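Local coordinates for protein 2-phospho-L-lactate guanylyltransferase (Methanosarcina mazei, PDB 2I5E) that probably catalyses the guanylylation of (2S)-2-phospholactate with GTP, an activation step in the biosynthesis of the hydride carrier coenzyme F420, at residues A[75-80]-A[137-142]; A[117-122]-A[166-171]; A[8-13]-A[30-35]. One frame throughout, in Å; residues are numbered along the deposited sequence.

Interaction 1: residues A[75-80]-A[137-142]; sequences DLNEAL and YRVKYY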
loop_
_atom_site.group_PDB
_atom_site.type_symbol
_atom_site.label_atom_id
_atom_site.label_comp_id
_atom_site.label_asym_id
_atom_site.label_seq_id
_atom_site.Cartn_x
_atom_site.Cartn_y
_atom_site.Cartn_z
ATOM N N ASP A 75 15.930 -19.976 13.666
ATOM C CA ASP A 75 14.814 -19.550 12.772
ATOM C C ASP A 75 14.350 -18.176 13.223
ATOM O O ASP A 75 14.434 -17.905 14.392
ATOM C CB ASP A 75 13.602 -20.599 12.824
ATOM C CG ASP A 75 12.211 -19.986 13.425
ATOM O OD1 ASP A 75 11.305 -19.436 12.639
ATOM O OD2 ASP A 75 12.002 -20.070 14.669
ATOM N N LEU A 76 13.846 -17.363 12.297
ATOM C CA LEU A 76 13.471 -15.965 12.516
ATOM C C LEU A 76 12.720 -15.687 13.801
ATOM O O LEU A 76 13.079 -14.801 14.602
ATOM C CB LEU A 76 12.620 -15.464 11.301
ATOM C CG LEU A 76 12.081 -14.012 11.401
ATOM C CD1 LEU A 76 13.255 -13.078 11.497
ATOM C CD2 LEU A 76 11.219 -13.612 10.207
ATOM N N ASN A 77 11.636 -16.421 13.993
ATOM C CA ASN A 77 10.810 -16.195 15.130
ATOM C C ASN A 77 11.490 -16.604 16.394
ATOM O O ASN A 77 11.344 -15.964 17.375
ATOM C CB ASN A 77 9.461 -16.907 14.973
ATOM C CG ASN A 77 8.652 -16.280 13.869
ATOM O OD1 ASN A 77 8.643 -15.030 13.725
ATOM N ND2 ASN A 77 8.028 -17.124 13.036
ATOM N N GLU A 78 12.292 -17.637 16.340
ATOM C CA GLU A 78 12.999 -18.021 17.558
ATOM C C GLU A 78 14.010 -16.966 17.977
ATOM O O GLU A 78 14.008 -16.539 19.128
ATOM C CB GLU A 78 13.697 -19.351 17.356
ATOM C CG GLU A 78 13.655 -20.164 18.591
ATOM C CD GLU A 78 13.593 -21.650 18.262
ATOM O OE1 GLU A 78 14.599 -22.158 17.690
ATOM O OE2 GLU A 78 12.514 -22.282 18.552
ATOM N N ALA A 79 14.859 -16.562 17.025
ATOM C CA ALA A 79 15.781 -15.463 17.232
ATOM C C ALA A 79 15.095 -14.192 17.726
ATOM O O ALA A 79 15.481 -13.606 18.785
ATOM C CB ALA A 79 16.519 -15.197 15.949
ATOM N N LEU A 80 14.037 -13.756 17.030
ATOM C CA LEU A 80 13.374 -12.515 17.470
ATOM C C LEU A 80 12.755 -12.646 18.808
ATOM O O LEU A 80 12.688 -11.650 19.596
ATOM C CB LEU A 80 12.332 -11.972 16.447
ATOM C CG LEU A 80 12.938 -11.393 15.135
ATOM C CD1 LEU A 80 11.745 -11.151 14.189
ATOM C CD2 LEU A 80 13.707 -10.080 15.320
ATOM N N TYR A 137 4.615 -9.750 24.868
ATOM C CA TYR A 137 4.437 -9.944 23.429
ATOM C C TYR A 137 5.253 -11.065 22.879
ATOM O O TYR A 137 6.377 -11.274 23.320
ATOM C CB TYR A 137 4.747 -8.658 22.671
ATOM C CG TYR A 137 3.978 -8.651 21.335
ATOM C CD1 TYR A 137 2.590 -8.384 21.296
ATOM C CD2 TYR A 137 4.637 -8.961 20.126
ATOM C CE1 TYR A 137 1.887 -8.396 20.055
ATOM C CE2 TYR A 137 3.946 -8.962 18.894
ATOM C CZ TYR A 137 2.593 -8.705 18.872
ATOM O OH TYR A 137 1.967 -8.728 17.655
ATOM N N ARG A 138 4.701 -11.807 21.910
ATOM C CA ARG A 138 5.404 -12.883 21.220
ATOM C C ARG A 138 5.245 -12.650 19.684
ATOM O O ARG A 138 4.208 -12.257 19.255
ATOM C CB ARG A 138 4.807 -14.237 21.731
ATOM C CG ARG A 138 5.016 -15.467 20.815
ATOM C CD ARG A 138 4.219 -16.757 21.326
ATOM N NE ARG A 138 2.770 -16.700 21.020
ATOM C CZ ARG A 138 2.243 -16.924 19.807
ATOM N NH1 ARG A 138 3.050 -17.217 18.798
ATOM N NH2 ARG A 138 0.917 -16.873 19.592
ATOM N N VAL A 139 6.271 -12.786 18.861
ATOM C CA VAL A 139 6.112 -12.591 17.436
ATOM C C VAL A 139 5.947 -13.919 16.692
ATOM O O VAL A 139 6.518 -14.950 17.120
ATOM C CB VAL A 139 7.370 -11.897 16.722
ATOM C CG1 VAL A 139 7.688 -10.479 17.300
ATOM C CG2 VAL A 139 8.575 -12.801 16.785
ATOM N N LYS A 140 5.323 -13.849 15.504
ATOM C CA LYS A 140 5.177 -14.965 14.604
ATOM C C LYS A 140 5.083 -14.437 13.187
ATOM O O LYS A 140 3.963 -14.274 12.649
ATOM C CB LYS A 140 3.925 -15.770 14.932
ATOM C CG LYS A 140 3.940 -17.178 14.230
ATOM C CD LYS A 140 2.677 -17.925 14.660
ATOM C CE LYS A 140 2.570 -19.322 14.025
ATOM N NZ LYS A 140 2.178 -19.228 12.525
ATOM N N TYR A 141 6.256 -14.159 12.593
ATOM C CA TYR A 141 6.361 -13.698 11.206
ATOM C C TYR A 141 6.185 -14.932 10.345
ATOM O O TYR A 141 6.274 -16.041 10.852
ATOM C CB TYR A 141 7.758 -13.070 10.909
ATOM C CG TYR A 141 7.895 -11.728 11.533
ATOM C CD1 TYR A 141 8.251 -11.601 12.883
ATOM C CD2 TYR A 141 7.600 -10.597 10.813
ATOM C CE1 TYR A 141 8.276 -10.386 13.504
ATOM C CE2 TYR A 141 7.691 -9.346 11.390
ATOM C CZ TYR A 141 8.020 -9.249 12.741
ATOM O OH TYR A 141 8.061 -8.035 13.356
ATOM N N TYR A 142 5.965 -14.701 9.056
ATOM C CA TYR A 142 5.560 -15.732 8.025
ATOM C C TYR A 142 4.080 -15.986 8.045
ATOM O O TYR A 142 3.418 -15.807 9.098
ATOM C CB TYR A 142 6.299 -17.096 8.094
ATOM C CG TYR A 142 7.776 -16.988 8.053
ATOM C CD1 TYR A 142 8.418 -16.338 7.002
ATOM C CD2 TYR A 142 8.554 -17.515 9.101
ATOM C CE1 TYR A 142 9.813 -16.189 6.980
ATOM C CE2 TYR A 142 9.950 -17.387 9.086
ATOM C CZ TYR A 142 10.560 -16.706 8.042
ATOM O OH TYR A 142 11.925 -16.610 8.056
HETATM O O HOH W 1 13.410 -18.312 9.641
#
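The Y141 ring meets the amide of N77 at its edge: OD1 of N77 lies in the ring plane, 3.6 Å from Y141 CD1. Amide and ring planes differ by 23°, so these two flat groups are nearly coplanar. Two leucine methyls reach the same residue obliquely, L76 CD2 at 3.6 Å from Y141 CB and L80 CD1 at 3.6 Å from Y141 CE1. Round the Y142 ring, D75 OD1 sits at the edge, whereas L76 CD2 and N77 ND2 approach at a slant; the Y142 side chain crosses L76 obliquely, its OH 3.5 Å from L76 CB. A water bridges that hydroxyl to the backbone N of L76.

The direct polar link is a pair of bonds between the N77 amide and the backbone of Y141. Y141 N donates to N77 OD1 at 2.8 Å, somewhat tilted from the carbonyl plane. N77 ND2 donates to Y141 O at 3.0 Å; this bond is nearly straight (172°) and leaves in the amide plane. With CG anti to the carbonyl carbon (chi1 -68°), the amide is carried off the first turn of helix 76-86 to lie against the loop. That turn is N-capped by D75, whose OD2 accepts from E78 N at 3.0 Å. Deeper down, L80 CB and V139 CG2 pack at 3.9 Å, and both side chains also touch I93 of strand 91-94. H149 of helix 145-154 backs the loop, edge-to-face with Y141 and bonded to K140 N.

The N77 amide thus serves the loop residue as a strand backbone might, giving one acceptor and one donor. A flipped amide would set its NH2 against Y141 N and its oxygen against Y141 O, so the two bonds together define its orientation and pin the loop to the helix start.

Interaction 2: residues A[117-122]-A[166-171]; sequences CIVPGK and FMAGTD. With TRS (2-amino-2-hydroxymethyl-propane-1,3-diol), chain C.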
loop_
_atom_site.group_PDB
_atom_site.type_symbol
_atom_site.label_atom_id
_atom_site.label_comp_id
_atom_site.label_asym_id
_atom_site.label_seq_id
_atom_site.Cartn_x
_atom_site.Cartn_y
_atom_site.Cartn_z
ATOM N N CYS A 117 2.470 -0.961 17.780
ATOM C CA CYS A 117 2.098 -0.416 16.471
ATOM C C CYS A 117 2.538 -1.380 15.417
ATOM O O CYS A 117 3.667 -1.920 15.428
ATOM C CB CYS A 117 2.673 0.945 16.228
ATOM S SG CYS A 117 2.184 1.703 14.696
ATOM N N ILE A 118 1.603 -1.632 14.506
ATOM C CA ILE A 118 1.883 -2.506 13.435
ATOM C C ILE A 118 1.616 -1.977 12.017
ATOM O O ILE A 118 0.532 -1.381 11.732
ATOM C CB ILE A 118 1.348 -3.846 13.743
ATOM C CG1 ILE A 118 1.241 -4.699 12.490
ATOM C CG2 ILE A 118 0.075 -3.767 14.557
ATOM C CD1 ILE A 118 0.872 -6.024 12.838
ATOM N N VAL A 119 2.654 -2.129 11.193
ATOM C CA VAL A 119 2.696 -1.847 9.764
ATOM C C VAL A 119 2.549 -3.105 8.863
ATOM O O VAL A 119 3.441 -4.000 8.866
ATOM C CB VAL A 119 4.063 -1.189 9.411
ATOM C CG1 VAL A 119 4.029 -0.541 8.025
ATOM C CG2 VAL A 119 4.377 -0.166 10.506
ATOM N N PRO A 120 1.428 -3.179 8.101
ATOM C CA PRO A 120 1.172 -4.323 7.235
ATOM C C PRO A 120 2.125 -4.268 6.089
ATOM O O PRO A 120 2.545 -3.157 5.690
ATOM C CB PRO A 120 -0.245 -4.121 6.729
ATOM C CG PRO A 120 -0.581 -2.624 6.956
ATOM C CD PRO A 120 0.373 -2.129 8.017
ATOM N N GLY A 121 2.507 -5.438 5.566
ATOM C CA GLY A 121 3.088 -5.441 4.269
ATOM C C GLY A 121 2.114 -6.123 3.330
ATOM O O GLY A 121 0.952 -6.411 3.703
ATOM N N LYS A 122 2.511 -6.337 2.072
ATOM C CA LYS A 122 1.479 -7.075 1.244
ATOM C C LYS A 122 1.282 -8.579 1.607
ATOM O O LYS A 122 2.122 -9.185 2.285
ATOM C CB LYS A 122 1.594 -6.878 -0.246
ATOM C CG LYS A 122 2.873 -7.357 -0.773
ATOM C CD LYS A 122 2.829 -7.414 -2.350
ATOM C CE LYS A 122 4.297 -7.226 -2.886
ATOM N NZ LYS A 122 5.406 -7.562 -1.777
ATOM N N PHE A 166 1.316 3.632 2.698
ATOM C CA PHE A 166 1.666 3.017 1.438
ATOM C C PHE A 166 3.206 2.785 1.402
ATOM O O PHE A 166 3.665 1.753 0.905
ATOM C CB PHE A 166 1.209 3.963 0.277
ATOM C CG PHE A 166 1.272 3.359 -1.139
ATOM C CD1 PHE A 166 0.133 3.002 -1.805
ATOM C CD2 PHE A 166 2.482 3.183 -1.796
ATOM C CE1 PHE A 166 0.196 2.509 -3.135
ATOM C CE2 PHE A 166 2.573 2.638 -3.074
ATOM C CZ PHE A 166 1.449 2.319 -3.746
HETATM N N MSE A 167 3.997 3.766 1.830
HETATM C CA MSE A 167 5.442 3.690 1.623
HETATM C C MSE A 167 6.038 2.660 2.600
HETATM O O MSE A 167 6.857 1.856 2.192
HETATM C CB MSE A 167 6.102 5.026 1.857
HETATM C CG MSE A 167 5.656 6.161 0.900
HETATM SE SE MSE A 167 5.876 5.814 -0.979
HETATM C CE MSE A 167 4.022 6.351 -1.605
ATOM N N ALA A 168 5.611 2.662 3.872
ATOM C CA ALA A 168 6.180 1.730 4.840
ATOM C C ALA A 168 5.569 0.313 4.596
ATOM O O ALA A 168 6.079 -0.711 5.051
ATOM C CB ALA A 168 5.865 2.214 6.333
ATOM N N GLY A 169 4.471 0.261 3.879
ATOM C CA GLY A 169 3.909 -1.015 3.522
ATOM C C GLY A 169 4.340 -1.674 2.231
ATOM O O GLY A 169 3.921 -2.798 1.957
ATOM N N THR A 170 5.200 -1.005 1.454
ATOM C CA THR A 170 5.832 -1.569 0.227
ATOM C C THR A 170 7.132 -2.243 0.588
ATOM O O THR A 170 8.213 -1.614 0.690
ATOM C CB THR A 170 6.034 -0.434 -0.762
ATOM O OG1 THR A 170 4.761 0.189 -0.932
ATOM C CG2 THR A 170 6.511 -0.881 -2.144
ATOM N N ASP A 171 7.034 -3.552 0.834
ATOM C CA ASP A 171 8.204 -4.385 0.973
ATOM C C ASP A 171 8.513 -4.883 -0.437
ATOM O O ASP A 171 7.626 -5.038 -1.287
ATOM C CB ASP A 171 7.962 -5.544 1.922
ATOM C CG ASP A 171 6.664 -6.313 1.617
ATOM O OD1 ASP A 171 5.567 -5.792 1.839
ATOM O OD2 ASP A 171 6.764 -7.418 1.105
HETATM C C TRS C . 4.973 -10.745 2.030
HETATM C C1 TRS C . 4.416 -11.470 3.256
HETATM C C2 TRS C . 4.206 -11.166 0.733
HETATM C C3 TRS C . 6.452 -11.214 1.876
HETATM N N TRS C . 4.780 -9.269 2.379
HETATM O O1 TRS C . 4.141 -12.783 2.949
HETATM O O2 TRS C . 4.721 -10.472 -0.381
HETATM O O3 TRS C . 7.054 -11.147 3.184
#
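Strand 116-120 of the mixed sheet in this probable nucleotidyltransferase, whose family belongs to the GT-A clan, runs out into G121 and K122, which dock on D171 in the loop that follows the parallel neighbour strand 160-162. D171 CG stands between its backbone N and carbonyl carbon (chi1 49°), turning the carboxylate onto K122. D171 OD1 accepts from K122 N at 3.1 Å (153°) with its syn lone pair, and N127 ND2 bonds the same oxygen. The lysine chain bends at its last torsion to put NZ 3.2 Å from D171 OD2 in a salt bridge; NZ has a second acidic partner in D177.

The backbones come close beside this site, P120 O lying 3.3 Å from G169 CA. G121 CA is 3.5 Å from the carboxylate oxygen D171 OD1, and a CB on G121 would probably clash with it. V119 CG1 packs on A168 CB at 3.7 Å, inside the type I turn from M167 to T170. M167 N is bonded to D164 of the second subunit, which places the loop at the dimer interface.

A Tris molecule, probably from the crystallisation liquor, donates its amine to K122 O at 2.7 Å and to D171 OD2 at 3.0 Å. The D171 carboxylate therefore gathers a backbone N-H, the N127 amide, a lysine and a bound amine, which is consistent with a polar pocket at the strand end.

Interaction 3: residues A[8-13]-A[30-35]; sequences IPYKKA and EFVELM. With PEG (di(hydroxyethyl)ether), chain F.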
loop_
_atom_site.group_PDB
_atom_site.type_symbol
_atom_site.label_atom_id
_atom_site.label_comp_id
_atom_site.label_asym_id
_atom_site.label_seq_id
_atom_site.Cartn_x
_atom_site.Cartn_y
_atom_site.Cartn_z
ATOM N N ILE A 8 16.786 -5.454 13.107
ATOM C CA ILE A 8 16.555 -5.733 11.693
ATOM C C ILE A 8 17.019 -7.158 11.465
ATOM O O ILE A 8 18.158 -7.427 11.553
ATOM C CB ILE A 8 17.396 -4.814 10.699
ATOM C CG1 ILE A 8 17.134 -3.290 10.887
ATOM C CG2 ILE A 8 17.188 -5.184 9.252
ATOM C CD1 ILE A 8 18.308 -2.477 10.414
ATOM N N PRO A 9 16.095 -8.087 11.278
ATOM C CA PRO A 9 16.364 -9.463 10.793
ATOM C C PRO A 9 16.942 -9.414 9.373
ATOM O O PRO A 9 16.372 -8.776 8.472
ATOM C CB PRO A 9 14.956 -10.114 10.814
ATOM C CG PRO A 9 13.955 -8.959 10.879
ATOM C CD PRO A 9 14.666 -7.795 11.523
ATOM N N TYR A 10 18.098 -10.002 9.150
ATOM C CA TYR A 10 18.775 -9.866 7.854
ATOM C C TYR A 10 19.637 -11.108 7.543
ATOM O O TYR A 10 20.382 -11.586 8.397
ATOM C CB TYR A 10 19.679 -8.631 7.861
ATOM C CG TYR A 10 20.425 -8.383 6.593
ATOM C CD1 TYR A 10 19.731 -8.041 5.395
ATOM C CD2 TYR A 10 21.844 -8.476 6.552
ATOM C CE1 TYR A 10 20.386 -7.814 4.226
ATOM C CE2 TYR A 10 22.516 -8.236 5.351
ATOM C CZ TYR A 10 21.768 -7.885 4.207
ATOM O OH TYR A 10 22.375 -7.653 3.034
ATOM N N LYS A 11 19.571 -11.610 6.316
ATOM C CA LYS A 11 20.510 -12.640 5.836
ATOM C C LYS A 11 20.797 -12.308 4.388
ATOM O O LYS A 11 19.885 -12.398 3.539
ATOM C CB LYS A 11 19.901 -14.064 6.032
ATOM C CG LYS A 11 20.528 -15.284 5.258
ATOM C CD LYS A 11 19.972 -16.642 5.875
ATOM C CE LYS A 11 20.234 -18.012 5.172
ATOM N NZ LYS A 11 21.586 -18.097 4.660
ATOM N N LYS A 12 22.032 -11.900 4.094
ATOM C CA LYS A 12 22.381 -11.604 2.738
ATOM C C LYS A 12 22.315 -12.829 1.800
ATOM O O LYS A 12 21.890 -12.695 0.653
ATOM C CB LYS A 12 23.762 -10.896 2.677
ATOM C CG LYS A 12 24.283 -10.655 1.289
ATOM C CD LYS A 12 25.403 -9.674 1.338
ATOM C CE LYS A 12 26.231 -9.744 0.056
ATOM N NZ LYS A 12 26.840 -8.409 -0.036
ATOM N N ALA A 13 22.710 -14.027 2.270
ATOM C CA ALA A 13 22.855 -15.171 1.349
ATOM C C ALA A 13 21.599 -15.830 0.816
ATOM O O ALA A 13 20.745 -16.269 1.579
ATOM C CB ALA A 13 23.738 -16.229 1.971
ATOM N N GLU A 30 23.362 -8.164 -3.800
ATOM C CA GLU A 30 23.734 -6.708 -3.796
ATOM C C GLU A 30 22.566 -5.740 -3.480
ATOM O O GLU A 30 22.713 -4.831 -2.699
ATOM C CB GLU A 30 24.386 -6.315 -5.115
ATOM C CG GLU A 30 25.833 -5.940 -4.893
ATOM C CD GLU A 30 26.080 -4.456 -4.741
ATOM O OE1 GLU A 30 25.790 -3.869 -3.644
ATOM O OE2 GLU A 30 26.635 -3.907 -5.762
ATOM N N PHE A 31 21.430 -5.957 -4.135
ATOM C CA PHE A 31 20.229 -5.208 -3.923
ATOM C C PHE A 31 19.906 -5.181 -2.418
ATOM O O PHE A 31 19.908 -4.169 -1.793
ATOM C CB PHE A 31 19.101 -5.891 -4.719
ATOM C CG PHE A 31 17.828 -5.127 -4.726
ATOM C CD1 PHE A 31 17.846 -3.738 -4.901
ATOM C CD2 PHE A 31 16.611 -5.775 -4.554
ATOM C CE1 PHE A 31 16.722 -3.023 -4.883
ATOM C CE2 PHE A 31 15.429 -5.050 -4.560
ATOM C CZ PHE A 31 15.483 -3.683 -4.747
ATOM N N VAL A 32 19.655 -6.343 -1.834
ATOM C CA VAL A 32 19.344 -6.510 -0.418
ATOM C C VAL A 32 20.299 -5.706 0.516
ATOM O O VAL A 32 19.899 -4.987 1.429
ATOM C CB VAL A 32 19.392 -8.049 -0.273
ATOM C CG1 VAL A 32 20.399 -8.585 0.732
ATOM C CG2 VAL A 32 17.989 -8.697 -0.345
ATOM N N GLU A 33 21.581 -5.784 0.249
ATOM C CA GLU A 33 22.584 -5.006 1.007
ATOM C C GLU A 33 22.307 -3.526 0.878
ATOM O O GLU A 33 22.323 -2.783 1.857
ATOM C CB GLU A 33 23.989 -5.277 0.474
ATOM C CG GLU A 33 25.049 -4.443 1.249
ATOM C CD GLU A 33 26.493 -4.930 0.949
ATOM O OE1 GLU A 33 26.743 -6.144 1.061
ATOM O OE2 GLU A 33 27.364 -4.074 0.608
ATOM N N LEU A 34 22.040 -3.069 -0.345
ATOM C CA LEU A 34 21.658 -1.603 -0.503
ATOM C C LEU A 34 20.382 -1.266 0.292
ATOM O O LEU A 34 20.298 -0.212 0.914
ATOM C CB LEU A 34 21.514 -1.186 -1.986
ATOM C CG LEU A 34 22.713 -1.436 -2.863
ATOM C CD1 LEU A 34 22.411 -1.112 -4.301
ATOM C CD2 LEU A 34 23.928 -0.648 -2.350
HETATM N N MSE A 35 19.392 -2.159 0.262
HETATM C CA MSE A 35 18.142 -1.919 1.014
HETATM C C MSE A 35 18.399 -1.881 2.483
HETATM O O MSE A 35 17.893 -0.990 3.139
HETATM C CB MSE A 35 17.066 -2.925 0.673
HETATM C CG MSE A 35 16.457 -2.628 -0.694
HETATM SE SE MSE A 35 14.844 -3.633 -0.978
HETATM C CE MSE A 35 15.461 -5.524 -1.049
HETATM C C1 PEG F . 17.399 -10.493 4.026
HETATM O O1 PEG F . 16.805 -11.079 5.198
HETATM C C2 PEG F . 16.222 -10.195 3.117
HETATM O O2 PEG F . 15.828 -8.822 3.278
HETATM C C3 PEG F . 16.672 -8.084 2.391
HETATM C C4 PEG F . 16.387 -6.592 2.477
HETATM O O4 PEG F . 17.509 -5.718 2.481
#
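K12 reaches across to E33 as an extended chain. From CB, the first torsion sets CG anti to the backbone N (chi1 175°), and CG passes 4.4 Å from V32 CG1. CD and CE then run toward the glutamate, CE lying 3.8 Å from E33 OE1. At the tip, NZ forms a salt bridge with E33 OE1, met on the anti side and 32° out of the carboxylate plane; the modelled 2.5 Å between NZ and OE1 is short, and its exact length is doubtful. With the chain cut back to an alanine, E33 would probably lose its lysine mate and its carboxylate be freer to turn.

Y10 makes the apolar half of the contact. Its CE1 lies 3.6 Å from V32 CG1, and K12 N stands over one face of the ring, 3.9 Å above its plane and offset toward the rim. A diethylene glycol, probably from the crystallisation liquor, is wedged alongside, with its C1 3.7 Å from Y10 CD1.

The contact ties the loop leaving strand 5-9 to helix 25-45 within the beta-alpha-beta crossover to parallel strand 50-55. I8 and Y10 both pack on L36 of that helix, while F31 turns to helices 175-184 and 188-194.

Interaction 2 is buried, whereas interactions 1 and 3 are partly buried, each pairing interior side chains with a more accessible polar group. Each joins a helix or strand to a loop around one mixed sheet: interaction 3 at strand 5-9, interaction 2 at strand 116-120 and interaction 1 beside strand 91-94. Their chemistry differs: interaction 1 relies on neutral amide-to-backbone bonds, interaction 2 on a carboxylate gripping both a backbone N-H and a lysine, interaction 3 on one salt bridge beside aromatic packing. Interactions 1 and 3 touch directly through L76 CD1 and P9 CB at 3.5 Å; interaction 2 stays about 6 Å from either at nearest atoms, across the chain's centre from interaction 3.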